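PDB 3LHL: putative agmatinase from Clostridium difficile, which probably hydrolyses agmatine to putrescine and urea, as a manganese-dependent member of the arginase family. Local coordinates for residues V100-F105 against K142-I147; D125-Y130 against H137-K142. All coordinates share one frame; numbering follows the deposited sequence.

Helix 140-148 takes part in both contacts, and it illustrates how one helix packed on a sheet can serve the apolar interior with its body and a manganese site with its first turn. In interaction 1 (100-105 with 142-147) it lies beside helix 101-111, and the joint is largely buried and made of hydrocarbon, with no hydrogen bond across it. In interaction 2 (125-130 with 137-142) the same helix and the residues leading into it receive the loop that follows strand 115-120; here a manganese ligand, weak backbone bonds and an outer salt bridge make the contact, and weakly held waters contribute. Both share K142, and R143 to E128, a salt bridge, joins them directly.

Interaction 1 (V100-F105 against K142-I147); sequences VTLPAF and KRIWDI
F105 and I144 meet because each sends a branch into the space between two helices: CG of F105 lies opposite its own backbone N (chi1 172°), and in I144 (chi1 -69°) it is the CG2 methyl that takes that place. The methyl therefore settles over one face of the phenyl ring, 4.1 Å from the F105 centroid to I144 CG2, a CH-pi contact displaced toward the rim at CE2. I147 approaches the same ring differently. Its CG2 sits at the edge, near the ring plane, 4.1 Å from F105 CE2, so neighbouring turns of one helix touch a face and an edge of one aromatic group.

L102 fills the next place along. Both its methyls touch R143 CB, with L102 CD2 at 3.8 Å from that atom, while L102 CD1 also reaches I147 CD1 at 4.3 Å. R143 offers only its aliphatic base here; beyond it the chain bends away, and NH1 pairs with D146 OD2 at 2.6 Å one turn along. Deeper in, the T101 methyl CG2 meets I144 CD1 at 4.0 Å, the two side chains crossing at about a right angle. The hydroxyl of T101 is hydrogen-bonded to D245, and the T101 side chain lies close to that of the manganese ligand H98.

The helices run nearly alongside, their short axes 22° apart and 10.2 Å away at closest approach, a spacing bridged by side chains alone. F105 and I144 also rest on V117 of strand 115-120, which lies between the two helices in sequence. Such near-parallel neighbours, both covering a parallel sheet, are characteristic of the three-layer alpha/beta/alpha fold of the arginase family.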
ATOM      1  N   VAL A 100      -5.991   5.366  -5.071  1.00 14.13           N
ATOM      2  CA  VAL A 100      -4.980   6.407  -4.862  1.00 14.78           C
ATOM      3  C   VAL A 100      -3.585   5.943  -5.275  1.00 16.82           C
ATOM      4  O   VAL A 100      -2.704   6.757  -5.546  1.00 16.36           O
ATOM      5  CB  VAL A 100      -4.909   6.881  -3.376  1.00 14.11           C
ATOM      6  CG1 VAL A 100      -6.274   7.371  -2.912  1.00 12.54           C
ATOM      7  CG2 VAL A 100      -4.396   5.763  -2.489  1.00  9.66           C
ATOM      8  N   THR A 101      -3.395   4.629  -5.314  1.00 16.67           N
ATOM      9  CA  THR A 101      -2.122   4.043  -5.696  1.00 17.62           C
ATOM     10  C   THR A 101      -1.768   4.274  -7.174  1.00 18.56           C
ATOM     11  O   THR A 101      -0.590   4.380  -7.522  1.00 17.92           O
ATOM     12  CB  THR A 101      -2.132   2.522  -5.412  1.00 18.21           C
ATOM     13  OG1 THR A 101      -2.187   2.307  -3.996  1.00 22.20           O
ATOM     14  CG2 THR A 101      -0.887   1.849  -5.979  1.00 18.36           C
ATOM     15  N   LEU A 102      -2.776   4.365  -8.038  1.00 16.20           N
ATOM     16  CA  LEU A 102      -2.519   4.547  -9.467  1.00 16.50           C
ATOM     17  C   LEU A 102      -1.715   5.809  -9.784  1.00 16.74           C
ATOM     18  O   LEU A 102      -0.638   5.721 -10.373  1.00 17.19           O
ATOM     19  CB  LEU A 102      -3.837   4.527 -10.255  1.00 13.56           C
ATOM     20  CG  LEU A 102      -3.788   4.749 -11.773  1.00 14.77           C
ATOM     21  CD1 LEU A 102      -2.734   3.844 -12.427  1.00 15.12           C
ATOM     22  CD2 LEU A 102      -5.170   4.468 -12.352  1.00 12.95           C
ATOM     23  N   PRO A 103      -2.222   6.994  -9.401  1.00 16.49           N
ATOM     24  CA  PRO A 103      -1.469   8.220  -9.689  1.00 16.52           C
ATOM     25  C   PRO A 103      -0.123   8.267  -8.972  1.00 17.23           C
ATOM     26  O   PRO A 103       0.858   8.776  -9.512  1.00 16.44           O
ATOM     27  CB  PRO A 103      -2.416   9.330  -9.228  1.00 17.13           C
ATOM     28  CG  PRO A 103      -3.238   8.673  -8.163  1.00 15.50           C
ATOM     29  CD  PRO A 103      -3.511   7.312  -8.763  1.00 16.90           C
ATOM     30  N   ALA A 104      -0.082   7.724  -7.758  1.00 17.21           N
ATOM     31  CA  ALA A 104       1.145   7.706  -6.974  1.00 17.48           C
ATOM     32  C   ALA A 104       2.184   6.873  -7.704  1.00 18.45           C
ATOM     33  O   ALA A 104       3.337   7.288  -7.865  1.00 17.98           O
ATOM     34  CB  ALA A 104       0.878   7.117  -5.596  1.00 16.69           C
ATOM     35  N   PHE A 105       1.766   5.691  -8.143  1.00 19.52           N
ATOM     36  CA  PHE A 105       2.651   4.796  -8.861  1.00 18.43           C
ATOM     37  C   PHE A 105       3.153   5.484 -10.119  1.00 18.98           C
ATOM     38  O   PHE A 105       4.340   5.422 -10.434  1.00 18.62           O
ATOM     39  CB  PHE A 105       1.933   3.508  -9.262  1.00 18.55           C
ATOM     40  CG  PHE A 105       2.752   2.640 -10.166  1.00 19.44           C
ATOM     41  CD1 PHE A 105       3.870   1.967  -9.675  1.00 18.55           C
ATOM     42  CD2 PHE A 105       2.467   2.573 -11.528  1.00 15.51           C
ATOM     43  CE1 PHE A 105       4.698   1.246 -10.534  1.00 20.66           C
ATOM     44  CE2 PHE A 105       3.282   1.857 -12.394  1.00 17.04           C
ATOM     45  CZ  PHE A 105       4.403   1.192 -11.899  1.00 18.96           C
ATOM     46  N   LYS A 142      -4.899  -3.738 -12.582  1.00 19.68           N
ATOM     47  CA  LYS A 142      -5.048  -3.906 -14.021  1.00 18.18           C
ATOM     48  C   LYS A 142      -4.541  -2.621 -14.672  1.00 17.81           C
ATOM     49  O   LYS A 142      -3.842  -2.660 -15.683  1.00 17.20           O
ATOM     50  CB  LYS A 142      -6.515  -4.142 -14.387  1.00 18.62           C
ATOM     51  CG  LYS A 142      -6.756  -4.387 -15.871  1.00 18.96           C
ATOM     52  CD  LYS A 142      -6.026  -5.636 -16.360  1.00 20.89           C
ATOM     53  CE  LYS A 142      -6.128  -5.785 -17.869  1.00 21.37           C
ATOM     54  NZ  LYS A 142      -7.540  -5.896 -18.334  1.00 24.14           N
ATOM     55  N   ARG A 143      -4.887  -1.483 -14.077  1.00 18.43           N
ATOM     56  CA  ARG A 143      -4.438  -0.194 -14.595  1.00 20.80           C
ATOM     57  C   ARG A 143      -2.917  -0.140 -14.585  1.00 20.48           C
ATOM     58  O   ARG A 143      -2.298   0.317 -15.545  1.00 19.92           O
ATOM     59  CB  ARG A 143      -4.983   0.956 -13.745  1.00 21.13           C
ATOM     60  CG  ARG A 143      -6.462   1.187 -13.928  1.00 24.11           C
ATOM     61  CD  ARG A 143      -6.787   1.385 -15.403  1.00 25.22           C
ATOM     62  NE  ARG A 143      -8.048   0.732 -15.711  1.00 31.77           N
ATOM     63  CZ  ARG A 143      -8.193  -0.248 -16.592  1.00 31.81           C
ATOM     64  NH1 ARG A 143      -7.153  -0.698 -17.279  1.00 29.82           N
ATOM     65  NH2 ARG A 143      -9.386  -0.795 -16.762  1.00 34.66           N
ATOM     66  N   ILE A 144      -2.323  -0.613 -13.494  1.00 18.45           N
ATOM     67  CA  ILE A 144      -0.876  -0.618 -13.371  1.00 20.07           C
ATOM     68  C   ILE A 144      -0.235  -1.590 -14.354  1.00 19.23           C
ATOM     69  O   ILE A 144       0.827  -1.312 -14.899  1.00 19.84           O
ATOM     70  CB  ILE A 144      -0.446  -0.960 -11.930  1.00 20.12           C
ATOM     71  CG1 ILE A 144      -0.838   0.202 -11.004  1.00 18.59           C
ATOM     72  CG2 ILE A 144       1.055  -1.255 -11.885  1.00 17.09           C
ATOM     73  CD1 ILE A 144      -0.526  -0.016  -9.534  1.00 17.71           C
ATOM     74  N   TRP A 145      -0.882  -2.725 -14.591  1.00 19.82           N
ATOM     75  CA  TRP A 145      -0.345  -3.691 -15.536  1.00 20.16           C
ATOM     76  C   TRP A 145      -0.311  -3.075 -16.940  1.00 20.57           C
ATOM     77  O   TRP A 145       0.585  -3.371 -17.732  1.00 20.32           O
ATOM     78  CB  TRP A 145      -1.192  -4.961 -15.560  1.00 21.23           C
ATOM     79  CG  TRP A 145      -0.713  -5.947 -16.579  1.00 21.38           C
ATOM     80  CD1 TRP A 145       0.348  -6.802 -16.462  1.00 21.99           C
ATOM     81  CD2 TRP A 145      -1.241  -6.137 -17.898  1.00 20.20           C
ATOM     82  NE1 TRP A 145       0.516  -7.512 -17.632  1.00 21.04           N
ATOM     83  CE2 TRP A 145      -0.446  -7.124 -18.529  1.00 20.89           C
ATOM     84  CE3 TRP A 145      -2.307  -5.568 -18.610  1.00 19.90           C
ATOM     85  CZ2 TRP A 145      -0.685  -7.554 -19.842  1.00 21.03           C
ATOM     86  CZ3 TRP A 145      -2.546  -5.994 -19.914  1.00 19.97           C
ATOM     87  CH2 TRP A 145      -1.736  -6.980 -20.517  1.00 21.16           C
ATOM     88  N   ASP A 146      -1.290  -2.226 -17.245  1.00 18.88           N
ATOM     89  CA  ASP A 146      -1.327  -1.570 -18.546  1.00 19.41           C
ATOM     90  C   ASP A 146      -0.090  -0.691 -18.708  1.00 20.12           C
ATOM     91  O   ASP A 146       0.300  -0.358 -19.825  1.00 20.34           O
ATOM     92  CB  ASP A 146      -2.577  -0.694 -18.701  1.00 18.11           C
ATOM     93  CG  ASP A 146      -3.827  -1.499 -18.971  1.00 19.61           C
ATOM     94  OD1 ASP A 146      -3.719  -2.596 -19.554  1.00 20.71           O
ATOM     95  OD2 ASP A 146      -4.925  -1.026 -18.617  1.00 22.24           O
ATOM     96  N   ILE A 147       0.523  -0.319 -17.592  1.00 18.78           N
ATOM     97  CA  ILE A 147       1.707   0.527 -17.640  1.00 20.95           C
ATOM     98  C   ILE A 147       3.028  -0.244 -17.680  1.00 21.56           C
ATOM     99  O   ILE A 147       3.920   0.102 -18.451  1.00 24.30           O
ATOM    100  CB  ILE A 147       1.747   1.498 -16.438  1.00 19.12           C
ATOM    101  CG1 ILE A 147       0.520   2.411 -16.464  1.00 19.39           C
ATOM    102  CG2 ILE A 147       3.018   2.330 -16.478  1.00 17.78           C
ATOM    103  CD1 ILE A 147       0.417   3.330 -15.261  1.00 20.05           C
TER

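Interaction 2 (D125-Y130 against H137-K142); sequences DLREEY and HATVIK. With MN (manganese (II) ion), chain B; PO4 (phosphate ion), chain F.
The manganese site of the arginase family lies at one end of this contact, where D125 gives OD2 to the metal at 2.4 Å; H98, D121 and D202 supply the other protein ligands of that ion. Hydrocarbon lies against the aspartate: its CB touches I141 CG1, and V140 CG1 lies 3.5 Å from the D125 OD2 that binds the metal. Its backbone carbonyl, meanwhile, faces the opening turn of helix 140-148 and receives two amides, I141 N at 3.2 Å and K142 N at 3.3 Å to D125 O, both weak and bent. A CA-H...O contact from D125 CA to A138 O adds to this backbone apposition.

In the parallel alpha/beta architecture of this family, metal ligands lie at or just beyond the C-terminal ends of the strands, and the loop after strand 115-120 follows that plan, passing directly over the start of the next helix. L126 lays its CD2 methyl against I141 CG2, 3.5 Å away. Farther out, K142, bent at chi2 (61°) and chi4 (-60°), carries its ammonium to E128, NZ meeting OE1 nearly along the C-O axis at 2.7 Å; E128 OE2 pairs with R143, so both carboxylate oxygens face a cation of the same helix. One water bridges A138 O to R127 NE, weakly at the arginine, whose NH2 pairs with E165.

At the other end Y130 CG touches the A138 methyl CB, and the tyrosine turns its ring edge toward the face of H137, an offset edge-to-face pair with centroids 5.6 Å apart and planes at 79°. A phosphate, probably from the crystallisation liquor, lies beside both rings and accepts a 2.6 Å hydrogen bond at O1 from Y130 OH.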
ATOM      1  N   ASP A 125      -7.826  -7.318  -7.802  1.00 16.20           N
ATOM      2  CA  ASP A 125      -7.889  -5.959  -8.334  1.00 17.20           C
ATOM      3  C   ASP A 125      -7.506  -5.955  -9.816  1.00 18.36           C
ATOM      4  O   ASP A 125      -7.051  -4.946 -10.351  1.00 18.69           O
ATOM      5  CB  ASP A 125      -6.950  -5.028  -7.558  1.00 16.34           C
ATOM      6  CG  ASP A 125      -7.502  -4.646  -6.201  1.00 16.16           C
ATOM      7  OD1 ASP A 125      -8.681  -4.959  -5.932  1.00 18.00           O
ATOM      8  OD2 ASP A 125      -6.762  -4.025  -5.410  1.00 15.59           O
ATOM      9  N   LEU A 126      -7.701  -7.091 -10.480  1.00 19.71           N
ATOM     10  CA  LEU A 126      -7.351  -7.207 -11.884  1.00 19.12           C
ATOM     11  C   LEU A 126      -8.497  -6.984 -12.872  1.00 20.53           C
ATOM     12  O   LEU A 126      -8.268  -6.915 -14.078  1.00 21.52           O
ATOM     13  CB  LEU A 126      -6.703  -8.569 -12.141  1.00 18.21           C
ATOM     14  CG  LEU A 126      -5.257  -8.733 -11.658  1.00 18.83           C
ATOM     15  CD1 LEU A 126      -4.763 -10.136 -11.955  1.00 17.55           C
ATOM     16  CD2 LEU A 126      -4.369  -7.707 -12.357  1.00 19.98           C
ATOM     17  N   ARG A 127      -9.727  -6.858 -12.391  1.00 21.79           N
ATOM     18  CA  ARG A 127     -10.818  -6.660 -13.336  1.00 22.45           C
ATOM     19  C   ARG A 127     -10.669  -5.336 -14.084  1.00 21.33           C
ATOM     20  O   ARG A 127     -10.150  -4.355 -13.547  1.00 19.49           O
ATOM     21  CB  ARG A 127     -12.176  -6.746 -12.634  1.00 22.71           C
ATOM     22  CG  ARG A 127     -12.521  -5.615 -11.694  1.00 24.34           C
ATOM     23  CD  ARG A 127     -13.774  -6.004 -10.914  1.00 24.77           C
ATOM     24  NE  ARG A 127     -13.511  -7.181 -10.088  1.00 24.88           N
ATOM     25  CZ  ARG A 127     -14.447  -7.958  -9.553  1.00 26.18           C
ATOM     26  NH1 ARG A 127     -15.733  -7.698  -9.753  1.00 24.87           N
ATOM     27  NH2 ARG A 127     -14.092  -8.996  -8.807  1.00 24.13           N
ATOM     28  N   GLU A 128     -11.115  -5.337 -15.339  1.00 20.96           N
ATOM     29  CA  GLU A 128     -11.031  -4.173 -16.215  1.00 21.06           C
ATOM     30  C   GLU A 128     -11.899  -3.012 -15.728  1.00 21.25           C
ATOM     31  O   GLU A 128     -11.499  -1.853 -15.813  1.00 19.76           O
ATOM     32  CB  GLU A 128     -11.431  -4.585 -17.633  1.00 20.84           C
ATOM     33  CG  GLU A 128     -11.334  -3.487 -18.695  1.00 25.20           C
ATOM     34  CD  GLU A 128      -9.941  -2.885 -18.822  1.00 25.53           C
ATOM     35  OE1 GLU A 128      -8.941  -3.604 -18.611  1.00 27.33           O
ATOM     36  OE2 GLU A 128      -9.847  -1.687 -19.152  1.00 28.90           O
ATOM     37  N   GLU A 129     -13.086  -3.326 -15.217  1.00 21.23           N
ATOM     38  CA  GLU A 129     -13.987  -2.297 -14.716  1.00 22.63           C
ATOM     39  C   GLU A 129     -14.729  -2.770 -13.481  1.00 22.22           C
ATOM     40  O   GLU A 129     -14.796  -3.964 -13.196  1.00 22.55           O
ATOM     41  CB  GLU A 129     -15.043  -1.912 -15.760  1.00 24.28           C
ATOM     42  CG  GLU A 129     -14.538  -1.264 -17.029  1.00 27.10           C
ATOM     43  CD  GLU A 129     -15.680  -0.667 -17.840  1.00 30.03           C
ATOM     44  OE1 GLU A 129     -16.793  -1.242 -17.820  1.00 29.41           O
ATOM     45  OE2 GLU A 129     -15.468   0.372 -18.500  1.00 31.88           O
ATOM     46  N   TYR A 130     -15.295  -1.812 -12.758  1.00 21.40           N
ATOM     47  CA  TYR A 130     -16.080  -2.097 -11.572  1.00 23.10           C
ATOM     48  C   TYR A 130     -17.070  -0.946 -11.465  1.00 24.31           C
ATOM     49  O   TYR A 130     -16.680   0.221 -11.498  1.00 25.45           O
ATOM     50  CB  TYR A 130     -15.192  -2.179 -10.328  1.00 21.43           C
ATOM     51  CG  TYR A 130     -15.936  -2.649  -9.095  1.00 21.87           C
ATOM     52  CD1 TYR A 130     -16.632  -3.858  -9.096  1.00 21.73           C
ATOM     53  CD2 TYR A 130     -15.960  -1.874  -7.931  1.00 22.61           C
ATOM     54  CE1 TYR A 130     -17.342  -4.288  -7.972  1.00 23.07           C
ATOM     55  CE2 TYR A 130     -16.663  -2.292  -6.799  1.00 22.56           C
ATOM     56  CZ  TYR A 130     -17.353  -3.499  -6.827  1.00 24.59           C
ATOM     57  OH  TYR A 130     -18.063  -3.908  -5.720  1.00 23.55           O
ATOM     58  N   HIS A 137     -11.100   1.124  -7.163  1.00 19.25           N
ATOM     59  CA  HIS A 137     -10.176   0.477  -6.242  1.00 18.26           C
ATOM     60  C   HIS A 137      -9.995  -0.987  -6.654  1.00 17.25           C
ATOM     61  O   HIS A 137      -8.959  -1.594  -6.380  1.00 16.33           O
ATOM     62  CB  HIS A 137     -10.706   0.547  -4.801  1.00 17.00           C
ATOM     63  CG  HIS A 137     -12.085  -0.015  -4.626  1.00 16.64           C
ATOM     64  ND1 HIS A 137     -13.227   0.732  -4.833  1.00 19.06           N
ATOM     65  CD2 HIS A 137     -12.507  -1.247  -4.251  1.00 16.22           C
ATOM     66  CE1 HIS A 137     -14.291  -0.015  -4.590  1.00 17.16           C
ATOM     67  NE2 HIS A 137     -13.883  -1.219  -4.237  1.00 17.12           N
ATOM     68  N   ALA A 138     -11.003  -1.533  -7.333  1.00 16.91           N
ATOM     69  CA  ALA A 138     -10.999  -2.932  -7.770  1.00 16.85           C
ATOM     70  C   ALA A 138     -10.320  -3.215  -9.111  1.00 18.59           C
ATOM     71  O   ALA A 138     -10.235  -4.374  -9.534  1.00 17.07           O
ATOM     72  CB  ALA A 138     -12.431  -3.454  -7.812  1.00 15.36           C
ATOM     73  N   THR A 139      -9.838  -2.172  -9.781  1.00 18.34           N
ATOM     74  CA  THR A 139      -9.178  -2.348 -11.071  1.00 17.41           C
ATOM     75  C   THR A 139      -7.774  -1.763 -11.046  1.00 18.11           C
ATOM     76  O   THR A 139      -7.077  -1.783 -12.058  1.00 19.21           O
ATOM     77  CB  THR A 139      -9.940  -1.622 -12.198  1.00 16.89           C
ATOM     78  OG1 THR A 139      -9.800  -0.208 -12.015  1.00 16.35           O
ATOM     79  CG2 THR A 139     -11.432  -1.982 -12.184  1.00 13.51           C
ATOM     80  N   VAL A 140      -7.356  -1.248  -9.894  1.00 16.97           N
ATOM     81  CA  VAL A 140      -6.051  -0.606  -9.781  1.00 17.01           C
ATOM     82  C   VAL A 140      -4.851  -1.392 -10.326  1.00 18.08           C
ATOM     83  O   VAL A 140      -4.010  -0.825 -11.025  1.00 18.18           O
ATOM     84  CB  VAL A 140      -5.762  -0.167  -8.307  1.00 17.23           C
ATOM     85  CG1 VAL A 140      -5.532  -1.386  -7.412  1.00 15.76           C
ATOM     86  CG2 VAL A 140      -4.561   0.771  -8.276  1.00 16.22           C
ATOM     87  N   ILE A 141      -4.767  -2.685 -10.033  1.00 16.35           N
ATOM     88  CA  ILE A 141      -3.633  -3.457 -10.522  1.00 18.15           C
ATOM     89  C   ILE A 141      -3.690  -3.663 -12.030  1.00 18.32           C
ATOM     90  O   ILE A 141      -2.652  -3.752 -12.687  1.00 19.29           O
ATOM     91  CB  ILE A 141      -3.527  -4.826  -9.801  1.00 19.20           C
ATOM     92  CG1 ILE A 141      -3.340  -4.594  -8.300  1.00 18.26           C
ATOM     93  CG2 ILE A 141      -2.336  -5.623 -10.339  1.00 18.81           C
ATOM     94  CD1 ILE A 141      -2.146  -3.720  -7.961  1.00 19.58           C
ATOM     95  N   LYS A 142      -4.899  -3.738 -12.582  1.00 19.68           N
ATOM     96  CA  LYS A 142      -5.048  -3.906 -14.021  1.00 18.18           C
ATOM     97  C   LYS A 142      -4.541  -2.621 -14.672  1.00 17.81           C
ATOM     98  O   LYS A 142      -3.842  -2.660 -15.683  1.00 17.20           O
ATOM     99  CB  LYS A 142      -6.515  -4.142 -14.387  1.00 18.62           C
ATOM    100  CG  LYS A 142      -6.756  -4.387 -15.871  1.00 18.96           C
ATOM    101  CD  LYS A 142      -6.026  -5.636 -16.360  1.00 20.89           C
ATOM    102  CE  LYS A 142      -6.128  -5.785 -17.869  1.00 21.37           C
ATOM    103  NZ  LYS A 142      -7.540  -5.896 -18.334  1.00 24.14           N
TER
HETATM  104 MN    MN B 301      -6.959  -3.543  -3.120  1.00 18.22          MN
HETATM  105  P   PO4 F 305     -18.166  -1.033  -3.241  1.00 28.72           P
HETATM  106  O1  PO4 F 305     -17.749  -2.415  -3.592  1.00 28.28           O
HETATM  107  O2  PO4 F 305     -17.303  -0.056  -3.952  1.00 27.35           O
HETATM  108  O3  PO4 F 305     -19.581  -0.825  -3.647  1.00 30.38           O
HETATM  109  O4  PO4 F 305     -18.035  -0.835  -1.772  1.00 28.41           O
HETATM  110  O   HOH W   1      -9.377  -8.300 -16.841  1.00 27.48           O
HETATM  111  O   HOH W   2     -10.993  -6.633  -8.315  1.00 24.28           O